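Local coordinates for thioredoxin domain-containing protein (Aeropyrum pernix, PDB 3HA9) that is of unknown function but, as a thioredoxin-fold protein with a CxxC disulfide, probably acts as an oxidoreductase, perhaps with an antioxidant role, at residues Ser21-Thr24 against Glu28-Ser31; Leu59-Glu64 against Pro150-Leu155. One frame throughout, in Å; residues are numbered along the deposited sequence.

Contact 1: residues Ser21-Thr24 against Glu28-Ser31; sequences SLTT and EVIS
Leu22 and Ile30 face each other as an antiparallel hydrogen-bonded pair, each backbone giving its N-H to the other's carbonyl. Leu22 N reaches Ile30 O at 2.8 Å, and Ile30 N returns the bond to Leu22 O at nearly the same angle. Two such bonds between one pair of residues fix the register before any side chain is considered. Ile30 can be followed outward from there. Its CB branches, and CG1 is the arm that serves the contact: with chi1 at 61° it stands between the backbone N and the carbonyl carbon, and lies 3.9 Å from Leu22 O and about as far from Leu22 CD1. The CG2 methyl is anti to the carbonyl carbon and leaves this approach to CG1. From CG1 the chain runs on extended to CD1, which meets Leu22 CD1 at 3.9 Å, methyl against methyl. Thr24 adds its CG2 methyl, 4.2 Å from Ile30 CG1 and crossing that side chain at about a right angle.

The two strands, 22-23 and 29-30, make a small beta hairpin, and the side of it bearing Leu22 and Ile30 rests on strand 114-117, where Val116 and Ile114 receive them. Branched aliphatic residues suit that side because it is the one turned to the protein. On the other side Thr23 and Val29, a non-hydrogen-bonded pair, are exposed, and Val29 CG1 lies 3.7 Å from Ser21 OG.

Near the turn Thr24 does double work. Its N donates to Glu28 O at 2.7 Å, while its OG1 accepts a longer, more bent bond from Glu28 N at 3.2 Å. A threonine fits here because one branch can accept a backbone N-H while the other, the CG2 methyl, lies 3.4 Å from Glu28 O and at longer range reaches Ile30.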
loop_
_atom_site.group_PDB
_atom_site.type_symbol
_atom_site.label_atom_id
_atom_site.label_comp_id
_atom_site.label_asym_id
_atom_site.label_seq_id
_atom_site.Cartn_x
_atom_site.Cartn_y
_atom_site.Cartn_z
ATOM N N SER A 21 -10.963 2.255 0.733
ATOM C CA SER A 21 -11.040 1.285 1.816
ATOM C C SER A 21 -10.192 0.062 1.458
ATOM O O SER A 21 -9.873 -0.166 0.285
ATOM C CB SER A 21 -12.496 0.918 2.128
ATOM O OG SER A 21 -12.872 -0.299 1.504
ATOM N N LEU A 22 -9.789 -0.691 2.476
ATOM C CA LEU A 22 -8.902 -1.828 2.295
ATOM C C LEU A 22 -9.541 -3.043 2.949
ATOM O O LEU A 22 -10.197 -2.901 3.970
ATOM C CB LEU A 22 -7.566 -1.553 2.987
ATOM C CG LEU A 22 -6.876 -0.209 2.732
ATOM C CD1 LEU A 22 -6.181 0.274 3.995
ATOM C CD2 LEU A 22 -5.895 -0.348 1.606
ATOM N N THR A 23 -9.349 -4.221 2.358
ATOM C CA THR A 23 -9.781 -5.492 2.956
ATOM C C THR A 23 -8.556 -6.218 3.500
ATOM O O THR A 23 -7.673 -6.597 2.718
ATOM C CB THR A 23 -10.457 -6.432 1.922
ATOM O OG1 THR A 23 -9.536 -6.741 0.861
ATOM C CG2 THR A 23 -11.711 -5.804 1.337
ATOM N N THR A 24 -8.481 -6.413 4.814
ATOM C CA THR A 24 -7.317 -7.109 5.378
ATOM C C THR A 24 -7.323 -8.592 5.007
ATOM O O THR A 24 -8.346 -9.122 4.565
ATOM C CB THR A 24 -7.192 -6.956 6.906
ATOM O OG1 THR A 24 -8.199 -7.743 7.561
ATOM C CG2 THR A 24 -7.285 -5.492 7.314
ATOM N N GLU A 28 -11.334 -8.178 7.131
ATOM C CA GLU A 28 -11.830 -6.956 7.775
ATOM C C GLU A 28 -11.654 -5.734 6.865
ATOM O O GLU A 28 -10.569 -5.500 6.337
ATOM C CB GLU A 28 -11.087 -6.722 9.091
ATOM C CG GLU A 28 -11.307 -5.338 9.703
ATOM C CD GLU A 28 -10.422 -5.060 10.915
ATOM O OE1 GLU A 28 -10.785 -4.173 11.723
ATOM O OE2 GLU A 28 -9.370 -5.719 11.065
ATOM N N VAL A 29 -12.722 -4.952 6.706
ATOM C CA VAL A 29 -12.685 -3.730 5.890
ATOM C C VAL A 29 -12.252 -2.544 6.760
ATOM O O VAL A 29 -12.884 -2.253 7.770
ATOM C CB VAL A 29 -14.062 -3.469 5.213
ATOM C CG1 VAL A 29 -14.099 -2.096 4.530
ATOM C CG2 VAL A 29 -14.381 -4.586 4.212
ATOM N N ILE A 30 -11.157 -1.884 6.382
ATOM C CA ILE A 30 -10.664 -0.712 7.116
ATOM C C ILE A 30 -10.420 0.497 6.210
ATOM O O ILE A 30 -10.414 0.380 4.979
ATOM C CB ILE A 30 -9.360 -1.007 7.911
ATOM C CG1 ILE A 30 -8.215 -1.424 6.963
ATOM C CG2 ILE A 30 -9.618 -2.033 9.014
ATOM C CD1 ILE A 30 -6.814 -1.244 7.551
ATOM N N SER A 31 -10.217 1.653 6.835
ATOM C CA SER A 31 -9.827 2.871 6.131
ATOM C C SER A 31 -8.719 3.564 6.918
ATOM O O SER A 31 -8.216 3.007 7.895
ATOM C CB SER A 31 -11.034 3.799 5.930
ATOM O OG SER A 31 -11.489 4.341 7.163
#

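Contact 2: residues Leu59-Glu64 against Pro150-Leu155; sequences LDRLTE and PSLGEL
The N-terminal turn of helix 152-161 packs beside helix 52-65, the helix that begins at the CxxC cysteine Cys52, and Leu62 meets both leucines of that turn, which Leu58 of the same helix also touches. The CD1 methyl of Leu62 lies 3.7 Å from Leu155 CD1 and almost as close to Leu155 CB, so a single methyl rests against both the base and the tip of the partner leucine, with the two side chains crossing at about a right angle. The same CD1 also meets Leu152 CD1, at 4.1 Å. Leu152 holds CG anti to its backbone N (chi1 180°), and its two methyls divide the work: CD1 goes to Leu62, CD2 to Arg61.

In this thioredoxin-like fold both helices lie against the central mixed sheet, and Leu155 also touches Ile134 and Ile136 of strand 133-138. Leucine suits the place of Leu155, buried between helix 52-65 and that strand.

Nearer the solvent the chemistry changes. Arg61, bent at chi2 and chi3, brings NH2 to 3.5 Å from Leu152 CD2, the methyl lying oblique to the guanidinium plane and the two side chains crossing roughly perpendicular, while its NH1 makes a salt bridge with Asp57 of the same helix. The charged end is thereby held while it lies against the leucine methyl.

Ser151 and Glu154 start the second helix as a capping box. Glu154 N donates to Ser151 OG at 3.2 Å, and Ser151 N answers with a straighter bond to Glu154 OE2 at 2.9 Å. A serine followed three places later by a glutamate supplies acceptors for these two backbone N-H groups.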
loop_
_atom_site.group_PDB
_atom_site.type_symbol
_atom_site.label_atom_id
_atom_site.label_comp_id
_atom_site.label_asym_id
_atom_site.label_seq_id
_atom_site.Cartn_x
_atom_site.Cartn_y
_atom_site.Cartn_z
ATOM N N LEU A 59 11.630 -1.126 4.963
ATOM C CA LEU A 59 10.458 -0.822 5.761
ATOM C C LEU A 59 10.575 -1.293 7.229
ATOM O O LEU A 59 10.052 -0.652 8.138
ATOM C CB LEU A 59 9.218 -1.386 5.065
ATOM C CG LEU A 59 8.916 -0.762 3.695
ATOM C CD1 LEU A 59 7.767 -1.539 2.986
ATOM C CD2 LEU A 59 8.541 0.705 3.855
ATOM N N ASP A 60 11.277 -2.403 7.449
ATOM C CA ASP A 60 11.532 -2.899 8.813
ATOM C C ASP A 60 12.314 -1.877 9.617
ATOM O O ASP A 60 11.979 -1.561 10.771
ATOM C CB ASP A 60 12.349 -4.198 8.760
ATOM C CG ASP A 60 11.544 -5.389 8.298
ATOM O OD1 ASP A 60 10.297 -5.357 8.366
ATOM O OD2 ASP A 60 12.175 -6.378 7.854
ATOM N N ARG A 61 13.364 -1.366 8.997
ATOM C CA ARG A 61 14.230 -0.413 9.667
ATOM C C ARG A 61 13.502 0.892 9.899
ATOM O O ARG A 61 13.618 1.471 10.976
ATOM C CB ARG A 61 15.511 -0.197 8.863
ATOM C CG ARG A 61 16.424 -1.404 8.934
ATOM C CD ARG A 61 17.216 -1.575 7.660
ATOM N NE ARG A 61 18.213 -0.522 7.503
ATOM C CZ ARG A 61 19.029 -0.430 6.462
ATOM N NH1 ARG A 61 18.973 -1.332 5.490
ATOM N NH2 ARG A 61 19.895 0.564 6.394
ATOM N N LEU A 62 12.721 1.339 8.911
ATOM C CA LEU A 62 11.995 2.600 9.061
ATOM C C LEU A 62 10.909 2.483 10.131
ATOM O O LEU A 62 10.685 3.423 10.896
ATOM C CB LEU A 62 11.425 3.067 7.714
ATOM C CG LEU A 62 12.517 3.510 6.731
ATOM C CD1 LEU A 62 12.005 3.533 5.305
ATOM C CD2 LEU A 62 13.070 4.871 7.126
ATOM N N THR A 63 10.265 1.315 10.194
ATOM C CA THR A 63 9.278 1.014 11.233
ATOM C C THR A 63 9.895 1.107 12.628
ATOM O O THR A 63 9.307 1.710 13.540
ATOM C CB THR A 63 8.669 -0.394 11.029
ATOM O OG1 THR A 63 7.887 -0.396 9.831
ATOM C CG2 THR A 63 7.775 -0.785 12.208
ATOM N N GLU A 64 11.073 0.510 12.784
ATOM C CA GLU A 64 11.776 0.512 14.074
ATOM C C GLU A 64 12.244 1.919 14.448
ATOM O O GLU A 64 12.163 2.312 15.621
ATOM C CB GLU A 64 12.951 -0.467 14.063
ATOM C CG GLU A 64 13.219 -1.139 15.425
ATOM C CD GLU A 64 14.437 -0.593 16.154
ATOM O OE1 GLU A 64 14.437 0.588 16.570
ATOM O OE2 GLU A 64 15.401 -1.362 16.339
ATOM N N PRO A 150 11.433 2.981 -4.505
ATOM C CA PRO A 150 12.214 4.132 -4.035
ATOM C C PRO A 150 13.412 3.684 -3.200
ATOM O O PRO A 150 13.355 2.638 -2.559
ATOM C CB PRO A 150 11.222 4.886 -3.146
ATOM C CG PRO A 150 10.239 3.847 -2.710
ATOM C CD PRO A 150 10.084 2.956 -3.898
ATOM N N SER A 151 14.486 4.472 -3.202
ATOM C CA SER A 151 15.657 4.158 -2.393
ATOM C C SER A 151 15.431 4.508 -0.921
ATOM O O SER A 151 14.495 5.239 -0.594
ATOM C CB SER A 151 16.858 4.941 -2.910
ATOM O OG SER A 151 16.681 6.327 -2.657
ATOM N N LEU A 152 16.298 3.997 -0.040
ATOM C CA LEU A 152 16.233 4.333 1.390
ATOM C C LEU A 152 16.344 5.844 1.602
ATOM O O LEU A 152 15.618 6.417 2.419
ATOM C CB LEU A 152 17.335 3.610 2.190
ATOM C CG LEU A 152 17.381 3.881 3.697
ATOM C CD1 LEU A 152 16.025 3.609 4.347
ATOM C CD2 LEU A 152 18.489 3.064 4.386
ATOM N N GLY A 153 17.268 6.467 0.868
ATOM C CA GLY A 153 17.461 7.910 0.904
ATOM C C GLY A 153 16.197 8.687 0.581
ATOM O O GLY A 153 15.878 9.674 1.254
ATOM N N GLU A 154 15.468 8.226 -0.441
ATOM C CA GLU A 154 14.217 8.867 -0.856
ATOM C C GLU A 154 13.157 8.741 0.229
ATOM O O GLU A 154 12.493 9.725 0.570
ATOM C CB GLU A 154 13.700 8.274 -2.168
ATOM C CG GLU A 154 14.660 8.382 -3.321
ATOM C CD GLU A 154 14.051 7.930 -4.621
ATOM O OE1 GLU A 154 13.401 8.774 -5.277
ATOM O OE2 GLU A 154 14.227 6.746 -4.999
ATOM N N LEU A 155 13.019 7.536 0.783
ATOM C CA LEU A 155 12.043 7.285 1.840
ATOM C C LEU A 155 12.345 8.142 3.079
ATOM O O LEU A 155 11.452 8.799 3.612
ATOM C CB LEU A 155 12.019 5.797 2.211
ATOM C CG LEU A 155 11.568 4.798 1.143
ATOM C CD1 LEU A 155 11.915 3.377 1.607
ATOM C CD2 LEU A 155 10.078 4.917 0.849
#

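In the fold
Contact 1 and contact 2 lie on opposite sides of the chain's centre, their own centres 24 Å apart and their nearest atoms about 14 Å apart, so they do not touch. What relates them is the central mixed sheet. Hairpin 21-31 leans on strand 114-117, at one edge of that sheet, whereas helix 152-161 in contact 2 sits over strand 133-138, toward the other edge. Contact 2 is also linked to the probable redox motif: Leu59, the first residue of its segment 59-64, comes seven residues, about two helical turns, after Cys52, and Cys52 is joined to Cys49 in a disulfide, consistent with the thioredoxin-type CxxC arrangement.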